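Local coordinates for peptide ABC transporter, peptide-binding protein (Thermus thermophilus, PDB 2D5W) that binds oligopeptides, among them the pentapeptide it holds in this complex, and probably delivers them to an ABC transporter for uptake, at residues A[22-27]-A[105-110]; A[322-327]-A[382-387]. All blocks are in the same frame, centred on the assembly; numbering follows the deposited sequence.

Interaction 1: A[22-27]-A[105-110]; sequences DFLRVI and AFYFEV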
ATOM      1  N   ASP A  22       8.158 -10.514   7.439  1.00  8.91           N
ATOM      2  CA  ASP A  22       8.605  -9.316   6.715  1.00  8.40           C
ATOM      3  C   ASP A  22       7.910  -8.120   7.369  1.00  8.41           C
ATOM      4  O   ASP A  22       7.203  -7.353   6.709  1.00  9.41           O
ATOM      5  CB  ASP A  22       8.189  -9.478   5.243  1.00 10.01           C
ATOM      6  CG  ASP A  22       8.598  -8.315   4.363  1.00 10.83           C
ATOM      7  OD1 ASP A  22       9.707  -7.769   4.535  1.00 11.83           O
ATOM      8  OD2 ASP A  22       7.803  -7.969   3.463  1.00 11.64           O
ATOM      9  N   PHE A  23       8.148  -7.945   8.669  1.00  9.72           N
ATOM     10  CA  PHE A  23       7.465  -6.910   9.432  1.00  9.11           C
ATOM     11  C   PHE A  23       7.746  -5.449   9.119  1.00 10.22           C
ATOM     12  O   PHE A  23       7.001  -4.577   9.563  1.00 11.23           O
ATOM     13  CB  PHE A  23       7.576  -7.200  10.946  1.00  9.61           C
ATOM     14  CG  PHE A  23       8.956  -7.048  11.524  1.00  8.90           C
ATOM     15  CD1 PHE A  23       9.443  -5.791  11.870  1.00  9.52           C
ATOM     16  CD2 PHE A  23       9.740  -8.165  11.791  1.00  9.73           C
ATOM     17  CE1 PHE A  23      10.690  -5.650  12.478  1.00  9.80           C
ATOM     18  CE2 PHE A  23      10.990  -8.032  12.400  1.00  9.97           C
ATOM     19  CZ  PHE A  23      11.461  -6.771  12.745  1.00  9.92           C
ATOM     20  N   LEU A  24       8.800  -5.171   8.357  1.00 10.08           N
ATOM     21  CA  LEU A  24       9.074  -3.795   7.951  1.00  9.95           C
ATOM     22  C   LEU A  24       8.579  -3.624   6.512  1.00 10.33           C
ATOM     23  O   LEU A  24       8.699  -2.550   5.924  1.00 11.29           O
ATOM     24  CB  LEU A  24      10.566  -3.470   8.046  1.00 10.46           C
ATOM     25  CG  LEU A  24      11.130  -3.377   9.470  1.00 10.40           C
ATOM     26  CD1 LEU A  24      12.604  -3.008   9.405  1.00 11.50           C
ATOM     27  CD2 LEU A  24      10.356  -2.346  10.284  1.00 12.35           C
ATOM     28  N   ARG A  25       8.021  -4.696   5.954  1.00  9.57           N
ATOM     29  CA  ARG A  25       7.458  -4.690   4.604  1.00 10.80           C
ATOM     30  C   ARG A  25       8.460  -4.322   3.521  1.00 10.41           C
ATOM     31  O   ARG A  25       8.091  -3.732   2.498  1.00 10.93           O
ATOM     32  CB  ARG A  25       6.258  -3.737   4.556  1.00 12.66           C
ATOM     33  CG  ARG A  25       5.212  -4.062   5.614  1.00 15.74           C
ATOM     34  CD  ARG A  25       4.110  -3.020   5.688  1.00 20.35           C
ATOM     35  NE  ARG A  25       3.118  -3.375   6.700  1.00 25.61           N
ATOM     36  CZ  ARG A  25       2.046  -2.645   6.990  1.00 28.59           C
ATOM     37  NH1 ARG A  25       1.819  -1.506   6.349  1.00 30.71           N
ATOM     38  NH2 ARG A  25       1.196  -3.056   7.922  1.00 30.60           N
ATOM     39  N   VAL A  26       9.720  -4.695   3.725  1.00  9.57           N
ATOM     40  CA  VAL A  26      10.755  -4.372   2.754  1.00 10.21           C
ATOM     41  C   VAL A  26      10.764  -5.312   1.551  1.00 10.10           C
ATOM     42  O   VAL A  26      11.200  -4.918   0.471  1.00 10.12           O
ATOM     43  CB  VAL A  26      12.160  -4.353   3.402  1.00 11.18           C
ATOM     44  CG1 VAL A  26      12.159  -3.418   4.606  1.00 12.53           C
ATOM     45  CG2 VAL A  26      12.579  -5.752   3.805  1.00 12.55           C
ATOM     46  N   ILE A  27      10.288  -6.545   1.729  1.00  9.46           N
ATOM     47  CA  ILE A  27      10.233  -7.497   0.619  1.00  9.65           C
ATOM     48  C   ILE A  27       8.917  -7.300  -0.129  1.00  9.30           C
ATOM     49  O   ILE A  27       8.890  -7.269  -1.359  1.00  9.45           O
ATOM     50  CB  ILE A  27      10.339  -8.953   1.107  1.00  9.87           C
ATOM     51  CG1 ILE A  27      11.693  -9.162   1.794  1.00 12.58           C
ATOM     52  CG2 ILE A  27      10.180  -9.913  -0.070  1.00 10.46           C
ATOM     53  CD1 ILE A  27      11.947 -10.573   2.269  1.00 15.17           C
ATOM     54  N   ALA A 105      11.585  -2.705  21.477  1.00  9.57           N
ATOM     55  CA  ALA A 105      12.993  -2.370  21.301  1.00 10.10           C
ATOM     56  C   ALA A 105      13.564  -3.127  20.106  1.00  9.23           C
ATOM     57  O   ALA A 105      14.352  -2.585  19.333  1.00 10.48           O
ATOM     58  CB  ALA A 105      13.773  -2.712  22.563  1.00 11.50           C
ATOM     59  N   PHE A 106      13.165  -4.386  19.967  1.00  9.90           N
ATOM     60  CA  PHE A 106      13.628  -5.226  18.871  1.00  9.70           C
ATOM     61  C   PHE A 106      13.197  -4.638  17.525  1.00  9.31           C
ATOM     62  O   PHE A 106      14.010  -4.502  16.612  1.00  9.31           O
ATOM     63  CB  PHE A 106      13.078  -6.644  19.048  1.00 10.18           C
ATOM     64  CG  PHE A 106      13.328  -7.539  17.877  1.00  9.89           C
ATOM     65  CD1 PHE A 106      14.625  -7.807  17.449  1.00 11.59           C
ATOM     66  CD2 PHE A 106      12.264  -8.103  17.186  1.00  9.81           C
ATOM     67  CE1 PHE A 106      14.856  -8.624  16.345  1.00 12.79           C
ATOM     68  CE2 PHE A 106      12.484  -8.920  16.079  1.00 11.43           C
ATOM     69  CZ  PHE A 106      13.782  -9.179  15.660  1.00 11.52           C
ATOM     70  N   TYR A 107      11.921  -4.284  17.415  1.00  8.97           N
ATOM     71  CA  TYR A 107      11.385  -3.685  16.195  1.00  9.55           C
ATOM     72  C   TYR A 107      12.223  -2.462  15.801  1.00  9.09           C
ATOM     73  O   TYR A 107      12.618  -2.307  14.641  1.00  9.66           O
ATOM     74  CB  TYR A 107       9.932  -3.267  16.439  1.00  9.29           C
ATOM     75  CG  TYR A 107       9.257  -2.556  15.287  1.00  9.78           C
ATOM     76  CD1 TYR A 107       8.583  -3.269  14.296  1.00 10.75           C
ATOM     77  CD2 TYR A 107       9.280  -1.164  15.199  1.00 10.07           C
ATOM     78  CE1 TYR A 107       7.945  -2.609  13.249  1.00 10.85           C
ATOM     79  CE2 TYR A 107       8.648  -0.497  14.154  1.00 10.64           C
ATOM     80  CZ  TYR A 107       7.983  -1.225  13.186  1.00 10.47           C
ATOM     81  OH  TYR A 107       7.349  -0.567  12.156  1.00 13.28           O
ATOM     82  N   PHE A 108      12.494  -1.591  16.770  1.00  9.74           N
ATOM     83  CA  PHE A 108      13.278  -0.396  16.495  1.00  9.76           C
ATOM     84  C   PHE A 108      14.721  -0.675  16.096  1.00 10.53           C
ATOM     85  O   PHE A 108      15.269   0.010  15.232  1.00 11.25           O
ATOM     86  CB  PHE A 108      13.234   0.567  17.687  1.00 11.00           C
ATOM     87  CG  PHE A 108      12.097   1.543  17.620  1.00 11.35           C
ATOM     88  CD1 PHE A 108      10.814   1.167  18.001  1.00 11.62           C
ATOM     89  CD2 PHE A 108      12.299   2.821  17.105  1.00 14.18           C
ATOM     90  CE1 PHE A 108       9.742   2.047  17.866  1.00 13.20           C
ATOM     91  CE2 PHE A 108      11.235   3.708  16.965  1.00 15.63           C
ATOM     92  CZ  PHE A 108       9.956   3.322  17.345  1.00 15.19           C
ATOM     93  N   GLU A 109      15.338  -1.680  16.704  1.00 10.54           N
ATOM     94  CA  GLU A 109      16.716  -1.999  16.362  1.00 11.92           C
ATOM     95  C   GLU A 109      16.826  -2.436  14.900  1.00 11.03           C
ATOM     96  O   GLU A 109      17.756  -2.046  14.193  1.00 12.37           O
ATOM     97  CB  GLU A 109      17.244  -3.096  17.280  1.00 14.60           C
ATOM     98  CG  GLU A 109      18.721  -3.382  17.109  1.00 19.26           C
ATOM     99  CD  GLU A 109      19.251  -4.301  18.186  1.00 20.21           C
ATOM    100  OE1 GLU A 109      19.379  -3.851  19.345  1.00 24.47           O
ATOM    101  OE2 GLU A 109      19.529  -5.473  17.877  1.00 20.46           O
ATOM    102  N   VAL A 110      15.873  -3.240  14.442  1.00 10.61           N
ATOM    103  CA  VAL A 110      15.891  -3.705  13.062  1.00 10.16           C
ATOM    104  C   VAL A 110      15.624  -2.544  12.098  1.00 10.49           C
ATOM    105  O   VAL A 110      16.314  -2.394  11.090  1.00 11.29           O
ATOM    106  CB  VAL A 110      14.854  -4.837  12.852  1.00  9.30           C
ATOM    107  CG1 VAL A 110      14.843  -5.280  11.391  1.00 11.25           C
ATOM    108  CG2 VAL A 110      15.198  -6.017  13.757  1.00 10.95           C
TER
HETATM  109  O   HOH W   1       6.360  -1.981  10.097  1.00 18.32           O
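Phe-23 O takes a hydrogen bond from a water 2.7 Å away, and the same water is bonded to Tyr-107 OH, also at 2.7 Å, lying at the edge of the phenol ring and in its plane. This single bridge joins a type I beta turn, Asp-22 to Arg-25, to helix 101-112 beside an aromatic cluster of Phe-23, Phe-106 and Tyr-107. The Phe-23 ring is set among three helix side chains. CG of Phe-23 lies between its own backbone N and carbonyl carbon (chi1 69°), which sends the ring out toward the helix. There its CD1 meets Tyr-107 CD1 at 3.6 Å; the ring planes are 33° apart and the two side chains run past each other in opposite directions. The Phe-106 ring is more steeply tilted, at 54°, and Val-110 sets its CB against Phe-23 CZ. Phenylalanine suits this place because a flat, wholly apolar group can touch all three at once, while tyrosine adds a hydroxyl that reaches the water. Met-162 of helix 159-173 also packs on Phe-23 and Phe-106. Asp-22 OD1 accepts from Ile-27 N at 3.1 Å, and its OD2 pairs with Lys-33. Arg-25, in the same turn, packs on the bound peptide. Leu-24 forks over the helix: CD2 lies 3.8 Å from Tyr-107 CE1, and CD1 equally far from Val-110 CG1.

Interaction 2: A[322-327]-A[382-387]; sequences LNDKRT and AEMGWR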
ATOM      1  N   LEU A 322      11.902   9.264 -21.723  1.00 10.28           N
ATOM      2  CA  LEU A 322      10.962   9.247 -20.606  1.00 10.26           C
ATOM      3  C   LEU A 322      11.324  10.235 -19.504  1.00 10.78           C
ATOM      4  O   LEU A 322      10.482  10.587 -18.681  1.00 11.39           O
ATOM      5  CB  LEU A 322      10.853   7.835 -20.026  1.00 10.80           C
ATOM      6  CG  LEU A 322      10.384   6.774 -21.026  1.00 11.74           C
ATOM      7  CD1 LEU A 322      10.226   5.436 -20.324  1.00 12.11           C
ATOM      8  CD2 LEU A 322       9.063   7.199 -21.641  1.00 14.65           C
ATOM      9  N   ASN A 323      12.574  10.687 -19.504  1.00 11.55           N
ATOM     10  CA  ASN A 323      13.053  11.644 -18.513  1.00 12.69           C
ATOM     11  C   ASN A 323      12.655  13.085 -18.848  1.00 12.63           C
ATOM     12  O   ASN A 323      12.855  13.993 -18.038  1.00 16.36           O
ATOM     13  CB  ASN A 323      14.575  11.528 -18.385  1.00 16.52           C
ATOM     14  CG  ASN A 323      15.288  11.659 -19.722  1.00 17.52           C
ATOM     15  OD1 ASN A 323      14.912  11.021 -20.708  1.00 20.63           O
ATOM     16  ND2 ASN A 323      16.332  12.480 -19.758  1.00 22.25           N
ATOM     17  N   ASP A 324      12.086  13.293 -20.033  1.00 11.58           N
ATOM     18  CA  ASP A 324      11.653  14.623 -20.468  1.00 11.21           C
ATOM     19  C   ASP A 324      10.149  14.745 -20.223  1.00 10.71           C
ATOM     20  O   ASP A 324       9.377  13.912 -20.691  1.00 10.94           O
ATOM     21  CB  ASP A 324      11.961  14.806 -21.959  1.00 12.71           C
ATOM     22  CG  ASP A 324      11.875  16.252 -22.406  1.00 14.41           C
ATOM     23  OD1 ASP A 324      10.799  16.868 -22.269  1.00 14.85           O
ATOM     24  OD2 ASP A 324      12.896  16.777 -22.901  1.00 16.95           O
ATOM     25  N   LYS A 325       9.728  15.780 -19.502  1.00 10.51           N
ATOM     26  CA  LYS A 325       8.308  15.936 -19.213  1.00 11.08           C
ATOM     27  C   LYS A 325       7.446  15.989 -20.470  1.00 10.18           C
ATOM     28  O   LYS A 325       6.288  15.581 -20.440  1.00 11.18           O
ATOM     29  CB  LYS A 325       8.048  17.184 -18.358  1.00 12.74           C
ATOM     30  CG  LYS A 325       8.200  18.515 -19.075  1.00 14.29           C
ATOM     31  CD  LYS A 325       7.786  19.664 -18.159  1.00 16.29           C
ATOM     32  CE  LYS A 325       7.959  21.010 -18.842  1.00 17.55           C
ATOM     33  NZ  LYS A 325       7.602  22.136 -17.933  1.00 21.40           N
ATOM     34  N   ARG A 326       7.997  16.491 -21.572  1.00 10.63           N
ATOM     35  CA  ARG A 326       7.229  16.571 -22.811  1.00 11.05           C
ATOM     36  C   ARG A 326       6.775  15.191 -23.280  1.00  9.97           C
ATOM     37  O   ARG A 326       5.681  15.042 -23.823  1.00 10.63           O
ATOM     38  CB  ARG A 326       8.055  17.255 -23.906  1.00 12.33           C
ATOM     39  CG  ARG A 326       8.275  18.747 -23.675  1.00 14.10           C
ATOM     40  CD  ARG A 326       9.217  19.339 -24.716  1.00 15.54           C
ATOM     41  NE  ARG A 326      10.565  18.795 -24.586  1.00 15.14           N
ATOM     42  CZ  ARG A 326      11.540  18.985 -25.467  1.00 15.39           C
ATOM     43  NH1 ARG A 326      12.733  18.446 -25.256  1.00 16.07           N
ATOM     44  NH2 ARG A 326      11.324  19.706 -26.560  1.00 17.01           N
ATOM     45  N   THR A 327       7.609  14.182 -23.061  1.00 10.01           N
ATOM     46  CA  THR A 327       7.268  12.821 -23.460  1.00 10.00           C
ATOM     47  C   THR A 327       6.119  12.289 -22.611  1.00 10.01           C
ATOM     48  O   THR A 327       5.206  11.634 -23.115  1.00 10.06           O
ATOM     49  CB  THR A 327       8.469  11.879 -23.287  1.00  9.71           C
ATOM     50  OG1 THR A 327       9.603  12.434 -23.960  1.00 10.26           O
ATOM     51  CG2 THR A 327       8.162  10.505 -23.867  1.00 10.18           C
ATOM     52  N   ALA A 382       6.996  15.150 -32.026  1.00 13.58           N
ATOM     53  CA  ALA A 382       7.700  15.628 -33.211  1.00 14.14           C
ATOM     54  C   ALA A 382       8.790  16.615 -32.807  1.00 15.14           C
ATOM     55  O   ALA A 382       9.876  16.631 -33.387  1.00 15.44           O
ATOM     56  CB  ALA A 382       6.724  16.291 -34.169  1.00 14.96           C
ATOM     57  N   GLU A 383       8.495  17.435 -31.804  1.00 16.18           N
ATOM     58  CA  GLU A 383       9.446  18.428 -31.322  1.00 18.34           C
ATOM     59  C   GLU A 383      10.716  17.769 -30.792  1.00 18.04           C
ATOM     60  O   GLU A 383      11.773  18.397 -30.742  1.00 19.24           O
ATOM     61  CB  GLU A 383       8.802  19.276 -30.222  1.00 21.45           C
ATOM     62  CG  GLU A 383       9.671  20.415 -29.713  1.00 28.27           C
ATOM     63  CD  GLU A 383       8.971  21.251 -28.657  1.00 31.33           C
ATOM     64  OE1 GLU A 383       9.585  22.219 -28.159  1.00 35.35           O
ATOM     65  OE2 GLU A 383       7.808  20.941 -28.323  1.00 33.27           O
ATOM     66  N   MET A 384      10.613  16.504 -30.401  1.00 16.12           N
ATOM     67  CA  MET A 384      11.768  15.790 -29.874  1.00 15.73           C
ATOM     68  C   MET A 384      12.465  14.883 -30.885  1.00 15.58           C
ATOM     69  O   MET A 384      13.226  13.989 -30.511  1.00 15.52           O
ATOM     70  CB  MET A 384      11.367  15.005 -28.623  1.00 15.10           C
ATOM     71  CG  MET A 384      11.004  15.920 -27.458  1.00 15.09           C
ATOM     72  SD  MET A 384      10.558  15.060 -25.942  1.00 16.74           S
ATOM     73  CE  MET A 384       8.928  14.441 -26.388  1.00 17.16           C
ATOM     74  N   GLY A 385      12.197  15.120 -32.166  1.00 15.39           N
ATOM     75  CA  GLY A 385      12.849  14.361 -33.219  1.00 15.46           C
ATOM     76  C   GLY A 385      12.214  13.085 -33.735  1.00 14.08           C
ATOM     77  O   GLY A 385      12.730  12.489 -34.683  1.00 14.86           O
ATOM     78  N   TRP A 386      11.109  12.653 -33.139  1.00 13.82           N
ATOM     79  CA  TRP A 386      10.461  11.425 -33.587  1.00 12.30           C
ATOM     80  C   TRP A 386       9.767  11.558 -34.937  1.00 11.54           C
ATOM     81  O   TRP A 386       9.099  12.557 -35.204  1.00 13.12           O
ATOM     82  CB  TRP A 386       9.419  10.953 -32.568  1.00 11.80           C
ATOM     83  CG  TRP A 386       9.969  10.599 -31.223  1.00 11.46           C
ATOM     84  CD1 TRP A 386       9.941  11.373 -30.100  1.00 12.27           C
ATOM     85  CD2 TRP A 386      10.597   9.368 -30.848  1.00 10.36           C
ATOM     86  NE1 TRP A 386      10.509  10.697 -29.047  1.00 11.54           N
ATOM     87  CE2 TRP A 386      10.920   9.464 -29.477  1.00 10.39           C
ATOM     88  CE3 TRP A 386      10.917   8.191 -31.539  1.00 11.05           C
ATOM     89  CZ2 TRP A 386      11.548   8.428 -28.780  1.00 10.62           C
ATOM     90  CZ3 TRP A 386      11.542   7.159 -30.848  1.00 10.14           C
ATOM     91  CH2 TRP A 386      11.851   7.286 -29.478  1.00 11.10           C
ATOM     92  N   ARG A 387       9.930  10.536 -35.774  1.00 12.09           N
ATOM     93  CA  ARG A 387       9.294  10.471 -37.088  1.00 13.31           C
ATOM     94  C   ARG A 387       8.878   9.022 -37.308  1.00 11.38           C
ATOM     95  O   ARG A 387       9.626   8.102 -36.988  1.00 12.24           O
ATOM     96  CB  ARG A 387      10.254  10.907 -38.201  1.00 16.22           C
ATOM     97  CG  ARG A 387      10.698  12.360 -38.114  1.00 19.10           C
ATOM     98  CD  ARG A 387      11.062  12.915 -39.486  1.00 25.86           C
ATOM     99  NE  ARG A 387      12.043  12.090 -40.186  1.00 30.10           N
ATOM    100  CZ  ARG A 387      13.277  11.857 -39.752  1.00 32.12           C
ATOM    101  NH1 ARG A 387      14.097  11.092 -40.461  1.00 34.02           N
ATOM    102  NH2 ARG A 387      13.695  12.388 -38.610  1.00 33.64           N
TER
HETATM  103  O   HOH W   2      13.417  19.289 -28.376  1.00 27.17           O
HETATM  104  O   HOH W   3      10.626  11.318 -26.284  1.00 13.11           O
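Three torsions bring Arg-326 and Met-384 together: the arginine chain bends at chi3 (-66°), presenting its guanidinium; Met-384 holds CG anti to its carbonyl carbon (chi1 -67°), over the centre of one guanidinium face and 3.7 Å from Arg-326 CZ; and a bend at the methionine chi3 tucks CE in toward Thr-327. The contact is a salt-bridge network at the start of helix 325-333, facing residues 383 and 384, where the chain leaves helix 374-383. Asp-324 is the N-cap: its OD1 accepts from Arg-326 N at 2.9 Å through the anti lone pair. The same oxygen takes Arg-326 NE, and OD2 takes NH1 at 2.9 Å, a side-on grip that holds the guanidinium in position. Arg-326 NH2 makes a longer salt bridge with Glu-383 OE1 at 3.4 Å, the carboxylate plane standing 88° from the guanidinium. A water accepts from NH2 and donates to Glu-383 O. Deeper in, Thr-327 OG1 is hydrogen-bonded to Gly-321 O and accepts from a second water, which in turn accepts from Trp-386 NE1, while Met-384 CE packs tightly against OG1 at 3.2 Å. Arginine suits its place by combining edge donors for Asp-324, a charge that also faces Glu-383, and a flat face for a flexible thioether chain. One cation shared between two carboxylates would probably favour their ionised forms, Asp-324 being gripped by three N-H groups and Glu-383 meeting the charge at longer range.

Overall arrangement
Interactions 1 and 2 belong to distant parts of one chain, their centres 42 Å apart and their nearest atoms about 23 Å apart, and they share no helix or strand. The contact of 22-27 with 105-110 is buried and joins a loop to the flank of a helix; aromatic and branched apolar side chains do the work, and a water supplies its polar link. That of 322-327 with 382-387 lies at the surface, its centre about 32 Å from the centre of the chain, against about 17 Å for the centre of interaction 1, and brings together the start of one helix and the chain leaving another through charged groups and a methionine. Both use bridging waters, but only in interaction 2 does an ion pair cross between the two segments.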